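Short chain dehydrogenase/reductase (Acinetobacter baumannii, PDB 4IUY) is probably an NAD(P)(H)-dependent oxidoreductase of the short-chain dehydrogenase/reductase family, with a Rossmann fold. Local coordinates at residues Asn244-Leu249 against Ile261-Asp266; Ile43-Ala48 against Lys65-His70; Tyr29-Gly34 against Lys93-Ser98; Gln149-Ala154 against Phe199-Asn204. All blocks are in the same frame, centred on the assembly; numbering follows the deposited sequence.

Interaction 1: residues Asn244-Leu249 against Ile261-Asp266; sequences NGPLLL and IEIKVD
The helix and the edge strand of the final beta-alpha-beta crossover of the Rossmann fold pack on each other: helix 244-251 lies over strand 262-265. Helix 244-249 runs nearly antiparallel to strand 262-265, at 164°, with the axes 9.9 Å apart, and the CA atoms of P246 and I263 come within 7.3 Å of each other. Four buried apolar side chains make the contact. The pyrrolidine ring of P246 faces the strand and spans two of its residues: CG meets V265 CG2 at 3.8 Å, while CB lies 4.2 Å from I263 CG2. Three residues on, L249 CD2 touches I263 CD1 at 3.9 Å, its side chain slanting across that of the isoleucine. The two branches of I263 are thus shared out. CG1 stands beside the backbone N (chi1 -61°) and carries CD1 to the leucine, whereas CG2 turns to the proline. P246 sits in the opening turn of the helix, where its lack of an N-H costs no helical bond; the i to i-4 pattern is in place by L248, whose N donates to N244 O at 2.9 Å. No hydrogen bond joins helix and strand directly. The strand is instead paired by its backbone with strand 202-208, whose I206 also meets P246 and L247. On its other flank the helix is covered by helix 38-49, and I258 and G245 of a second subunit pack on P246 and L249, so the contact adjoins a subunit interface.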
loop_
_atom_site.group_PDB
_atom_site.type_symbol
_atom_site.label_atom_id
_atom_site.label_comp_id
_atom_site.label_asym_id
_atom_site.label_seq_id
_atom_site.Cartn_x
_atom_site.Cartn_y
_atom_site.Cartn_z
ATOM N N ASN D 244 -2.875 -19.958 -13.799
ATOM C CA ASN D 244 -3.105 -21.309 -13.340
ATOM C C ASN D 244 -2.541 -21.568 -11.951
ATOM O O ASN D 244 -3.256 -22.027 -11.054
ATOM C CB ASN D 244 -2.591 -22.299 -14.381
ATOM C CG ASN D 244 -3.413 -22.243 -15.683
ATOM O OD1 ASN D 244 -4.327 -21.432 -15.819
ATOM N ND2 ASN D 244 -3.072 -23.090 -16.639
ATOM N N GLY D 245 -1.270 -21.225 -11.769
ATOM C CA GLY D 245 -0.605 -21.437 -10.498
ATOM C C GLY D 245 -1.296 -20.774 -9.319
ATOM O O GLY D 245 -1.582 -21.439 -8.332
ATOM N N PRO D 246 -1.520 -19.455 -9.390
ATOM C CA PRO D 246 -2.243 -18.774 -8.309
ATOM C C PRO D 246 -3.664 -19.327 -8.078
ATOM O O PRO D 246 -4.102 -19.420 -6.931
ATOM C CB PRO D 246 -2.314 -17.325 -8.798
ATOM C CG PRO D 246 -1.149 -17.163 -9.708
ATOM C CD PRO D 246 -0.971 -18.500 -10.386
ATOM N N LEU D 247 -4.368 -19.680 -9.147
ATOM C CA LEU D 247 -5.735 -20.227 -9.031
ATOM C C LEU D 247 -5.754 -21.529 -8.262
ATOM O O LEU D 247 -6.609 -21.734 -7.404
ATOM C CB LEU D 247 -6.373 -20.444 -10.405
ATOM C CG LEU D 247 -6.924 -19.200 -11.103
ATOM C CD1 LEU D 247 -7.127 -19.503 -12.593
ATOM C CD2 LEU D 247 -8.228 -18.756 -10.454
ATOM N N LEU D 248 -4.816 -22.411 -8.593
ATOM C CA LEU D 248 -4.729 -23.703 -7.946
ATOM C C LEU D 248 -4.266 -23.556 -6.501
ATOM O O LEU D 248 -4.790 -24.244 -5.606
ATOM C CB LEU D 248 -3.823 -24.655 -8.731
ATOM C CG LEU D 248 -4.375 -25.189 -10.059
ATOM C CD1 LEU D 248 -3.415 -26.140 -10.712
ATOM C CD2 LEU D 248 -5.733 -25.863 -9.880
ATOM N N LEU D 249 -3.333 -22.635 -6.266
ATOM C CA LEU D 249 -2.871 -22.328 -4.911
ATOM C C LEU D 249 -4.028 -21.933 -3.997
ATOM O O LEU D 249 -4.153 -22.447 -2.897
ATOM C CB LEU D 249 -1.845 -21.182 -4.934
ATOM C CG LEU D 249 -1.354 -20.642 -3.588
ATOM C CD1 LEU D 249 -0.493 -21.691 -2.853
ATOM C CD2 LEU D 249 -0.608 -19.345 -3.772
ATOM N N ILE D 261 -5.342 -11.783 0.825
ATOM C CA ILE D 261 -4.282 -11.228 -0.002
ATOM C C ILE D 261 -4.720 -11.080 -1.444
ATOM O O ILE D 261 -5.690 -11.701 -1.879
ATOM C CB ILE D 261 -2.970 -12.079 0.048
ATOM C CG1 ILE D 261 -3.095 -13.319 -0.821
ATOM C CG2 ILE D 261 -2.611 -12.466 1.498
ATOM C CD1 ILE D 261 -1.780 -13.948 -1.131
ATOM N N GLU D 262 -3.982 -10.260 -2.184
ATOM C CA GLU D 262 -4.198 -10.126 -3.609
ATOM C C GLU D 262 -2.877 -10.436 -4.304
ATOM O O GLU D 262 -1.862 -9.775 -4.069
ATOM C CB GLU D 262 -4.680 -8.714 -3.954
ATOM C CG GLU D 262 -4.859 -8.461 -5.445
ATOM C CD GLU D 262 -5.081 -6.983 -5.765
ATOM O OE1 GLU D 262 -4.132 -6.165 -5.605
ATOM O OE2 GLU D 262 -6.193 -6.650 -6.213
ATOM N N ILE D 263 -2.897 -11.474 -5.123
ATOM C CA ILE D 263 -1.755 -11.884 -5.938
ATOM C C ILE D 263 -1.847 -11.225 -7.321
ATOM O O ILE D 263 -2.765 -11.520 -8.114
ATOM C CB ILE D 263 -1.739 -13.416 -6.109
ATOM C CG1 ILE D 263 -1.608 -14.107 -4.745
ATOM C CG2 ILE D 263 -0.629 -13.851 -7.078
ATOM C CD1 ILE D 263 -1.564 -15.665 -4.830
ATOM N N LYS D 264 -0.908 -10.334 -7.606
ATOM C CA LYS D 264 -0.851 -9.668 -8.907
ATOM C C LYS D 264 -0.172 -10.570 -9.905
ATOM O O LYS D 264 0.842 -11.180 -9.594
ATOM C CB LYS D 264 -0.134 -8.324 -8.824
ATOM C CG LYS D 264 -0.850 -7.308 -7.927
ATOM C CD LYS D 264 -0.079 -5.993 -7.880
ATOM C CE LYS D 264 1.245 -6.169 -7.175
ATOM N NZ LYS D 264 2.047 -4.919 -7.264
ATOM N N VAL D 265 -0.771 -10.702 -11.082
ATOM C CA VAL D 265 -0.176 -11.495 -12.155
ATOM C C VAL D 265 -0.115 -10.569 -13.360
ATOM O O VAL D 265 -1.110 -10.385 -14.090
ATOM C CB VAL D 265 -1.023 -12.786 -12.439
ATOM C CG1 VAL D 265 -0.386 -13.633 -13.479
ATOM C CG2 VAL D 265 -1.221 -13.621 -11.149
ATOM N N ASP D 266 1.044 -9.950 -13.557
ATOM C CA ASP D 266 1.122 -8.855 -14.508
ATOM C C ASP D 266 2.503 -8.682 -15.160
ATOM O O ASP D 266 2.736 -7.678 -15.831
ATOM C CB ASP D 266 0.685 -7.542 -13.819
ATOM C CG ASP D 266 1.683 -7.060 -12.741
ATOM O OD1 ASP D 266 2.617 -7.814 -12.358
ATOM O OD2 ASP D 266 1.526 -5.910 -12.265
#

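Interaction 2: residues Ile43-Ala48 against Lys65-His70; sequences IAELFA and KELESH
This is a small, mainly apolar contact between the two helices that follow the first and second strands of the nucleotide-binding half of the fold, both packed on the same side of the parallel sheet. Nearly all of it is made by one side chain, L67, reaching across from helix 65-70 with each methyl on a different neighbour. Its CG stands opposite the backbone N across the CA-CB bond (chi1 177°), which sends the fork toward segment 43-48. CD2 rests on A44 CB at 4.0 Å, and CD1 comes to 4.1 Å from E45 OE1. The single methyl of A44 leaves room for the leucine to approach, with the backbones nearest at E45 and L67, whose CA atoms are 8.1 Å apart. Beneath both, I56 of strand 53-58 touches A44 and L67 alike, tying the pair to the sheet. E45 lies at the margin, its chain bent at chi2 and slanting over L67. No hydrogen bond or salt bridge joins the two segments, which meet through dispersion and the exclusion of water; but E45 OE2, bonded to Y75 OH further along the helix that carries L67, adds a polar tie between the two helices at the margin.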
loop_
_atom_site.group_PDB
_atom_site.type_symbol
_atom_site.label_atom_id
_atom_site.label_comp_id
_atom_site.label_asym_id
_atom_site.label_seq_id
_atom_site.Cartn_x
_atom_site.Cartn_y
_atom_site.Cartn_z
ATOM N N ILE D 43 -10.735 -20.952 -17.053
ATOM C CA ILE D 43 -10.770 -21.332 -15.653
ATOM C C ILE D 43 -11.534 -22.631 -15.494
ATOM O O ILE D 43 -11.042 -23.546 -14.828
ATOM C CB ILE D 43 -11.377 -20.232 -14.773
ATOM C CG1 ILE D 43 -10.425 -19.030 -14.734
ATOM C CG2 ILE D 43 -11.661 -20.738 -13.348
ATOM C CD1 ILE D 43 -10.973 -17.848 -13.953
ATOM N N ALA D 44 -12.697 -22.722 -16.142
ATOM C CA ALA D 44 -13.491 -23.935 -16.095
ATOM C C ALA D 44 -12.696 -25.131 -16.570
ATOM O O ALA D 44 -12.679 -26.177 -15.927
ATOM C CB ALA D 44 -14.757 -23.798 -16.952
ATOM N N GLU D 45 -12.001 -24.941 -17.680
ATOM C CA GLU D 45 -11.270 -26.033 -18.281
ATOM C C GLU D 45 -10.077 -26.433 -17.430
ATOM O O GLU D 45 -9.768 -27.616 -17.312
ATOM C CB GLU D 45 -10.864 -25.648 -19.686
ATOM C CG GLU D 45 -10.417 -26.787 -20.515
ATOM C CD GLU D 45 -10.817 -26.623 -21.941
ATOM O OE1 GLU D 45 -11.558 -25.666 -22.253
ATOM O OE2 GLU D 45 -10.323 -27.413 -22.764
ATOM N N LEU D 46 -9.434 -25.445 -16.819
ATOM C CA LEU D 46 -8.321 -25.689 -15.913
ATOM C C LEU D 46 -8.727 -26.597 -14.733
ATOM O O LEU D 46 -8.067 -27.601 -14.470
ATOM C CB LEU D 46 -7.755 -24.361 -15.383
ATOM C CG LEU D 46 -6.783 -24.531 -14.204
ATOM C CD1 LEU D 46 -5.517 -25.234 -14.671
ATOM C CD2 LEU D 46 -6.443 -23.215 -13.550
ATOM N N PHE D 47 -9.798 -26.255 -14.016
ATOM C CA PHE D 47 -10.197 -27.079 -12.869
ATOM C C PHE D 47 -10.718 -28.471 -13.305
ATOM O O PHE D 47 -10.442 -29.471 -12.647
ATOM C CB PHE D 47 -11.184 -26.332 -11.953
ATOM C CG PHE D 47 -10.505 -25.318 -11.041
ATOM C CD1 PHE D 47 -10.021 -25.699 -9.800
ATOM C CD2 PHE D 47 -10.291 -24.011 -11.460
ATOM C CE1 PHE D 47 -9.373 -24.793 -8.974
ATOM C CE2 PHE D 47 -9.640 -23.093 -10.640
ATOM C CZ PHE D 47 -9.173 -23.485 -9.395
ATOM N N ALA D 48 -11.403 -28.535 -14.441
ATOM C CA ALA D 48 -11.869 -29.821 -14.976
ATOM C C ALA D 48 -10.684 -30.721 -15.330
ATOM O O ALA D 48 -10.671 -31.894 -14.997
ATOM C CB ALA D 48 -12.754 -29.606 -16.208
ATOM N N LYS D 65 -22.925 -23.783 -23.721
ATOM C CA LYS D 65 -23.193 -25.150 -24.180
ATOM C C LYS D 65 -22.000 -25.879 -24.793
ATOM O O LYS D 65 -21.819 -27.065 -24.492
ATOM C CB LYS D 65 -24.344 -25.160 -25.208
ATOM C CG LYS D 65 -25.686 -24.690 -24.686
ATOM C CD LYS D 65 -26.229 -25.507 -23.537
ATOM C CE LYS D 65 -27.664 -25.066 -23.236
ATOM N NZ LYS D 65 -28.323 -25.806 -22.114
ATOM N N GLU D 66 -21.191 -25.220 -25.633
ATOM C CA GLU D 66 -20.009 -25.915 -26.181
ATOM C C GLU D 66 -19.059 -26.380 -25.095
ATOM O O GLU D 66 -18.582 -27.515 -25.136
ATOM C CB GLU D 66 -19.150 -25.092 -27.146
ATOM C CG GLU D 66 -19.724 -24.575 -28.397
ATOM C CD GLU D 66 -18.610 -24.036 -29.298
ATOM O OE1 GLU D 66 -17.414 -24.296 -29.016
ATOM O OE2 GLU D 66 -18.923 -23.320 -30.266
ATOM N N LEU D 67 -18.775 -25.474 -24.155
ATOM C CA LEU D 67 -17.821 -25.703 -23.094
ATOM C C LEU D 67 -18.231 -26.890 -22.247
ATOM O O LEU D 67 -17.411 -27.757 -21.982
ATOM C CB LEU D 67 -17.716 -24.446 -22.217
ATOM C CG LEU D 67 -16.830 -24.429 -20.970
ATOM C CD1 LEU D 67 -15.367 -24.610 -21.328
ATOM C CD2 LEU D 67 -17.057 -23.128 -20.165
ATOM N N GLU D 68 -19.510 -26.936 -21.861
ATOM C CA GLU D 68 -20.062 -28.057 -21.098
ATOM C C GLU D 68 -19.774 -29.391 -21.798
ATOM O O GLU D 68 -19.277 -30.336 -21.192
ATOM C CB GLU D 68 -21.564 -27.867 -20.908
ATOM C CG GLU D 68 -22.275 -28.999 -20.193
ATOM C CD GLU D 68 -23.771 -28.750 -20.064
ATOM O OE1 GLU D 68 -24.337 -28.019 -20.912
ATOM O OE2 GLU D 68 -24.392 -29.317 -19.136
ATOM N N SER D 69 -20.044 -29.434 -23.092
ATOM C CA SER D 69 -19.831 -30.659 -23.865
ATOM C C SER D 69 -18.372 -31.046 -23.953
ATOM O O SER D 69 -18.050 -32.230 -23.831
ATOM C CB SER D 69 -20.394 -30.540 -25.277
ATOM O OG SER D 69 -21.786 -30.373 -25.226
ATOM N N HIS D 70 -17.511 -30.066 -24.222
ATOM C CA HIS D 70 -16.082 -30.326 -24.313
ATOM C C HIS D 70 -15.595 -30.942 -23.019
ATOM O O HIS D 70 -14.939 -31.964 -23.011
ATOM C CB HIS D 70 -15.286 -29.043 -24.621
ATOM C CG HIS D 70 -15.385 -28.588 -26.041
ATOM N ND1 HIS D 70 -15.331 -29.461 -27.114
ATOM C CD2 HIS D 70 -15.533 -27.348 -26.567
ATOM C CE1 HIS D 70 -15.438 -28.772 -28.239
ATOM N NE2 HIS D 70 -15.553 -27.487 -27.936
#

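Interaction 3: residues Tyr29-Gly34 against Lys93-Ser98; sequences YILITG and KDMLSS
L31 overlaps the end of M95, a selenomethionine, where the inner strand 29-32 faces helix 93-98. The two side chains point at each other and meet tip to tip: L31 CD2 is 4.0 Å from M95 CE, and L31 CD1 is 4.2 Å from the selenium atom SE of M95. In both residues CG is turned opposite the backbone N about the CA-CB bond, and M95 then bends at its last torsion (chi3 69°), which folds CE round to the second leucine methyl. Next to it on the helix, L96 sets CD2 against the same methyl, 4.2 Å from L31 CD2, so one leucine methyl touches two consecutive helix residues. All three side chains are buried, and no hydrogen bond crosses the contact. V55 and C57 of strand 53-58 flank L31 within the sheet, and V147 of helix 126-153 touches both L31 and L96. Along the strand the side chains alternate: I30 and I32 serve the other face of the sheet, against helix 38-49. Further along the segment, T33 OG1 accepts a hydrogen bond from N112 N, and G34 takes up positive phi (61°). T33 and G34 open the TGxxxGxG sequence that in classical short-chain dehydrogenases forms the cofactor-binding turn after the first Rossmann strand; this contact packs a helix against that strand just before the turn.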
loop_
_atom_site.group_PDB
_atom_site.type_symbol
_atom_site.label_atom_id
_atom_site.label_comp_id
_atom_site.label_asym_id
_atom_site.label_seq_id
_atom_site.Cartn_x
_atom_site.Cartn_y
_atom_site.Cartn_z
ATOM N N TYR D 29 -16.050 -29.179 -5.976
ATOM C CA TYR D 29 -16.943 -28.455 -6.852
ATOM C C TYR D 29 -16.521 -26.994 -6.899
ATOM O O TYR D 29 -16.424 -26.317 -5.860
ATOM C CB TYR D 29 -18.409 -28.628 -6.428
ATOM C CG TYR D 29 -19.037 -29.948 -6.875
ATOM C CD1 TYR D 29 -19.844 -30.001 -8.011
ATOM C CD2 TYR D 29 -18.862 -31.122 -6.150
ATOM C CE1 TYR D 29 -20.435 -31.184 -8.430
ATOM C CE2 TYR D 29 -19.468 -32.328 -6.557
ATOM C CZ TYR D 29 -20.251 -32.349 -7.708
ATOM O OH TYR D 29 -20.857 -33.526 -8.156
ATOM N N ILE D 30 -16.221 -26.531 -8.107
ATOM C CA ILE D 30 -15.804 -25.162 -8.338
ATOM C C ILE D 30 -16.934 -24.336 -8.967
ATOM O O ILE D 30 -17.416 -24.661 -10.052
ATOM C CB ILE D 30 -14.605 -25.107 -9.294
ATOM C CG1 ILE D 30 -13.561 -26.172 -8.932
ATOM C CG2 ILE D 30 -13.997 -23.690 -9.280
ATOM C CD1 ILE D 30 -12.930 -26.002 -7.552
ATOM N N LEU D 31 -17.367 -23.278 -8.287
ATOM C CA LEU D 31 -18.388 -22.392 -8.843
ATOM C C LEU D 31 -17.718 -21.194 -9.510
ATOM O O LEU D 31 -16.954 -20.477 -8.881
ATOM C CB LEU D 31 -19.376 -21.925 -7.776
ATOM C CG LEU D 31 -20.445 -20.896 -8.181
ATOM C CD1 LEU D 31 -21.193 -21.326 -9.441
ATOM C CD2 LEU D 31 -21.452 -20.726 -7.049
ATOM N N ILE D 32 -17.985 -21.012 -10.794
ATOM C CA ILE D 32 -17.356 -19.970 -11.588
ATOM C C ILE D 32 -18.406 -19.052 -12.169
ATOM O O ILE D 32 -19.208 -19.488 -12.991
ATOM C CB ILE D 32 -16.541 -20.580 -12.742
ATOM C CG1 ILE D 32 -15.540 -21.589 -12.178
ATOM C CG2 ILE D 32 -15.817 -19.487 -13.560
ATOM C CD1 ILE D 32 -14.894 -22.454 -13.232
ATOM N N THR D 33 -18.422 -17.794 -11.721
ATOM C CA THR D 33 -19.309 -16.799 -12.320
ATOM C C THR D 33 -18.619 -16.154 -13.521
ATOM O O THR D 33 -17.392 -16.166 -13.634
ATOM C CB THR D 33 -19.675 -15.705 -11.311
ATOM O OG1 THR D 33 -18.494 -14.942 -10.999
ATOM C CG2 THR D 33 -20.251 -16.318 -10.019
ATOM N N GLY D 34 -19.398 -15.522 -14.384
ATOM C CA GLY D 34 -18.837 -14.915 -15.572
ATOM C C GLY D 34 -18.165 -15.949 -16.468
ATOM O O GLY D 34 -17.173 -15.654 -17.121
ATOM N N LYS D 93 -29.360 -17.645 -5.111
ATOM C CA LYS D 93 -29.886 -18.419 -3.999
ATOM C C LYS D 93 -30.611 -19.673 -4.493
ATOM O O LYS D 93 -30.416 -20.761 -3.948
ATOM C CB LYS D 93 -30.822 -17.541 -3.171
ATOM C CG LYS D 93 -31.153 -18.094 -1.804
ATOM C CD LYS D 93 -31.751 -16.992 -0.929
ATOM C CE LYS D 93 -32.517 -17.583 0.223
ATOM N NZ LYS D 93 -31.637 -18.503 1.004
ATOM N N ASP D 94 -31.427 -19.511 -5.536
ATOM C CA ASP D 94 -32.140 -20.626 -6.152
ATOM C C ASP D 94 -31.182 -21.648 -6.763
ATOM O O ASP D 94 -31.384 -22.855 -6.625
ATOM C CB ASP D 94 -33.127 -20.132 -7.216
ATOM C CG ASP D 94 -34.274 -19.329 -6.624
ATOM O OD1 ASP D 94 -34.621 -19.572 -5.447
ATOM O OD2 ASP D 94 -34.819 -18.445 -7.329
HETATM N N MSE D 95 -30.132 -21.166 -7.429
HETATM C CA MSE D 95 -29.120 -22.078 -7.942
HETATM C C MSE D 95 -28.501 -22.912 -6.827
HETATM O O MSE D 95 -28.398 -24.137 -6.944
HETATM C CB MSE D 95 -28.015 -21.331 -8.683
HETATM C CG MSE D 95 -26.721 -22.128 -8.762
HETATM SE SE MSE D 95 -25.364 -21.198 -9.779
HETATM C CE MSE D 95 -25.002 -19.731 -8.535
ATOM N N LEU D 96 -28.086 -22.253 -5.745
ATOM C CA LEU D 96 -27.480 -22.985 -4.639
ATOM C C LEU D 96 -28.443 -24.013 -4.034
ATOM O O LEU D 96 -28.036 -25.153 -3.774
ATOM C CB LEU D 96 -26.895 -22.035 -3.594
ATOM C CG LEU D 96 -25.709 -21.244 -4.175
ATOM C CD1 LEU D 96 -25.236 -20.107 -3.253
ATOM C CD2 LEU D 96 -24.538 -22.177 -4.540
ATOM N N SER D 97 -29.716 -23.641 -3.859
ATOM C CA SER D 97 -30.712 -24.601 -3.382
ATOM C C SER D 97 -30.777 -25.822 -4.306
ATOM O O SER D 97 -30.782 -26.968 -3.849
ATOM C CB SER D 97 -32.123 -23.985 -3.342
ATOM O OG SER D 97 -32.275 -23.007 -2.337
ATOM N N SER D 98 -30.774 -25.564 -5.608
ATOM C CA SER D 98 -30.869 -26.626 -6.602
ATOM C C SER D 98 -29.685 -27.577 -6.466
ATOM O O SER D 98 -29.865 -28.799 -6.518
ATOM C CB SER D 98 -30.970 -26.042 -8.011
ATOM O OG SER D 98 -30.950 -27.063 -8.981
#

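Interaction 4: residues Gln149-Ala154 against Phe199-Asn204; sequences QHMIKA and FGINVN
The carbonyl O of I258 is gripped by two side-chain amides, N202 ND2 and N204 ND2, which secure the start of strand 202-208 to the loop leading into the next strand. Just before these asparagines, residues 199-201 meet the last turn of helix 126-153 through two apolar pairs. In one, the CD1 methyl of I152 sits over the face of the F199 ring, 3.6 Å from the ring centroid and only 8° off the ring normal, a CH-pi contact. I152 CD1 is nearly equidistant from the ring atoms, 3.7 Å from F199 CD1 and 3.9 Å from F199 CZ. I152 CG1 stands beside the backbone N (chi1 -71°), which carries the methyl out across the gap to the phenyl. In the other pair M151, a selenomethionine, stretches out beyond CG, and its SE touches I201 CD1 at 3.8 Å and I201 CG1 at 4.1 Å, the two chains slanting across each other. This second pair is buried, whereas I152 and F199 lie partly exposed. G200, with positive phi, makes the turn between F199 and I201. I201 also rests on I160 of strand 159-163, and L122 of a third subunit packs on I152. The contact thus joins the C-terminal end of helix 126-153 to the connection from helix 176-196 into strand 202-208.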
loop_
_atom_site.group_PDB
_atom_site.type_symbol
_atom_site.label_atom_id
_atom_site.label_comp_id
_atom_site.label_asym_id
_atom_site.label_seq_id
_atom_site.Cartn_x
_atom_site.Cartn_y
_atom_site.Cartn_z
ATOM N N GLN D 149 -23.396 -18.908 3.094
ATOM C CA GLN D 149 -24.534 -19.483 3.804
ATOM C C GLN D 149 -24.675 -20.968 3.460
ATOM O O GLN D 149 -24.951 -21.787 4.335
ATOM C CB GLN D 149 -25.826 -18.735 3.457
ATOM C CG GLN D 149 -25.832 -17.263 3.846
ATOM C CD GLN D 149 -26.245 -17.031 5.298
ATOM O OE1 GLN D 149 -26.312 -17.966 6.095
ATOM N NE2 GLN D 149 -26.545 -15.782 5.636
ATOM N N HIS D 150 -24.495 -21.286 2.178
ATOM C CA HIS D 150 -24.567 -22.656 1.642
ATOM C C HIS D 150 -23.465 -23.537 2.234
ATOM O O HIS D 150 -23.718 -24.625 2.726
ATOM C CB HIS D 150 -24.507 -22.541 0.123
ATOM C CG HIS D 150 -24.224 -23.811 -0.611
ATOM N ND1 HIS D 150 -25.220 -24.602 -1.141
ATOM C CD2 HIS D 150 -23.054 -24.392 -0.963
ATOM C CE1 HIS D 150 -24.674 -25.631 -1.763
ATOM N NE2 HIS D 150 -23.359 -25.533 -1.663
HETATM N N MSE D 151 -22.239 -23.035 2.232
HETATM C CA MSE D 151 -21.120 -23.754 2.843
HETATM C C MSE D 151 -21.364 -24.055 4.325
HETATM O O MSE D 151 -21.282 -25.207 4.753
HETATM C CB MSE D 151 -19.822 -22.962 2.660
HETATM C CG MSE D 151 -19.312 -22.954 1.242
HETATM SE SE MSE D 151 -17.696 -21.856 1.061
HETATM C CE MSE D 151 -17.239 -22.205 -0.800
ATOM N N ILE D 152 -21.666 -23.013 5.096
ATOM C CA ILE D 152 -22.021 -23.159 6.519
ATOM C C ILE D 152 -23.096 -24.210 6.789
ATOM O O ILE D 152 -22.993 -25.025 7.711
ATOM C CB ILE D 152 -22.495 -21.820 7.079
ATOM C CG1 ILE D 152 -21.303 -20.865 7.187
ATOM C CG2 ILE D 152 -23.180 -22.015 8.419
ATOM C CD1 ILE D 152 -21.675 -19.450 7.581
ATOM N N LYS D 153 -24.128 -24.182 5.962
ATOM C CA LYS D 153 -25.212 -25.129 6.055
ATOM C C LYS D 153 -24.690 -26.557 5.937
ATOM O O LYS D 153 -25.125 -27.440 6.659
ATOM C CB LYS D 153 -26.225 -24.797 4.957
ATOM C CG LYS D 153 -27.656 -25.171 5.249
ATOM C CD LYS D 153 -28.584 -24.405 4.304
ATOM C CE LYS D 153 -28.237 -22.904 4.341
ATOM N NZ LYS D 153 -28.961 -22.068 3.344
ATOM N N ALA D 154 -23.696 -26.753 5.078
ATOM C CA ALA D 154 -23.115 -28.073 4.839
ATOM C C ALA D 154 -21.910 -28.352 5.726
ATOM O O ALA D 154 -21.283 -29.404 5.600
ATOM C CB ALA D 154 -22.720 -28.217 3.362
ATOM N N PHE D 199 -15.439 -19.434 10.053
ATOM C CA PHE D 199 -16.135 -20.523 9.375
ATOM C C PHE D 199 -15.177 -21.411 8.576
ATOM O O PHE D 199 -15.624 -22.252 7.782
ATOM C CB PHE D 199 -17.209 -19.970 8.430
ATOM C CG PHE D 199 -18.176 -19.021 9.091
ATOM C CD1 PHE D 199 -19.018 -19.453 10.102
ATOM C CD2 PHE D 199 -18.265 -17.706 8.675
ATOM C CE1 PHE D 199 -19.911 -18.581 10.710
ATOM C CE2 PHE D 199 -19.165 -16.824 9.272
ATOM C CZ PHE D 199 -19.988 -17.262 10.292
ATOM N N GLY D 200 -13.870 -21.196 8.742
ATOM C CA GLY D 200 -12.876 -21.991 8.047
ATOM C C GLY D 200 -12.802 -21.665 6.566
ATOM O O GLY D 200 -12.256 -22.428 5.764
ATOM N N ILE D 201 -13.316 -20.499 6.206
ATOM C CA ILE D 201 -13.339 -20.087 4.821
ATOM C C ILE D 201 -12.287 -19.023 4.575
ATOM O O ILE D 201 -12.370 -17.944 5.155
ATOM C CB ILE D 201 -14.707 -19.544 4.450
ATOM C CG1 ILE D 201 -15.739 -20.675 4.523
ATOM C CG2 ILE D 201 -14.698 -18.932 3.051
ATOM C CD1 ILE D 201 -17.169 -20.203 4.458
ATOM N N ASN D 202 -11.306 -19.313 3.719
ATOM C CA ASN D 202 -10.330 -18.283 3.380
ATOM C C ASN D 202 -10.745 -17.508 2.098
ATOM O O ASN D 202 -11.385 -18.063 1.191
ATOM C CB ASN D 202 -8.890 -18.842 3.293
ATOM C CG ASN D 202 -8.722 -19.891 2.203
ATOM O OD1 ASN D 202 -9.695 -20.515 1.764
ATOM N ND2 ASN D 202 -7.474 -20.102 1.769
ATOM N N VAL D 203 -10.380 -16.230 2.044
ATOM C CA VAL D 203 -10.838 -15.348 0.985
ATOM C C VAL D 203 -9.640 -14.586 0.415
ATOM O O VAL D 203 -8.961 -13.837 1.128
ATOM C CB VAL D 203 -11.892 -14.345 1.503
ATOM C CG1 VAL D 203 -12.445 -13.514 0.348
ATOM C CG2 VAL D 203 -13.051 -15.085 2.250
ATOM N N ASN D 204 -9.387 -14.786 -0.875
ATOM C CA ASN D 204 -8.237 -14.183 -1.539
ATOM C C ASN D 204 -8.572 -13.635 -2.918
ATOM O O ASN D 204 -9.632 -13.919 -3.486
ATOM C CB ASN D 204 -7.098 -15.190 -1.640
ATOM C CG ASN D 204 -6.563 -15.571 -0.297
ATOM O OD1 ASN D 204 -5.848 -14.792 0.352
ATOM N ND2 ASN D 204 -6.957 -16.745 0.175
#

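Overall arrangement
All four contacts are mainly apolar and lack a hydrogen bond between their segments, yet they differ in place. Interactions 1 and 3 are fully buried, each setting a helix on a strand of the one parallel sheet, the first at its edge and the other further in, on opposite faces. Interaction 2, buried but for E45 at its margin, joins two helices on the face shared with interaction 1, which it meets where F47 and L46 pack on helix 244-249; it also lies against I30 and I32 of interaction 3. Interaction 4, partly exposed, is the one with an aromatic face, and its N204 OD1 probably accepts a hydrogen bond from I261 N of interaction 1. Interactions 1 and 4 reach other subunits; 2 and 3 do not.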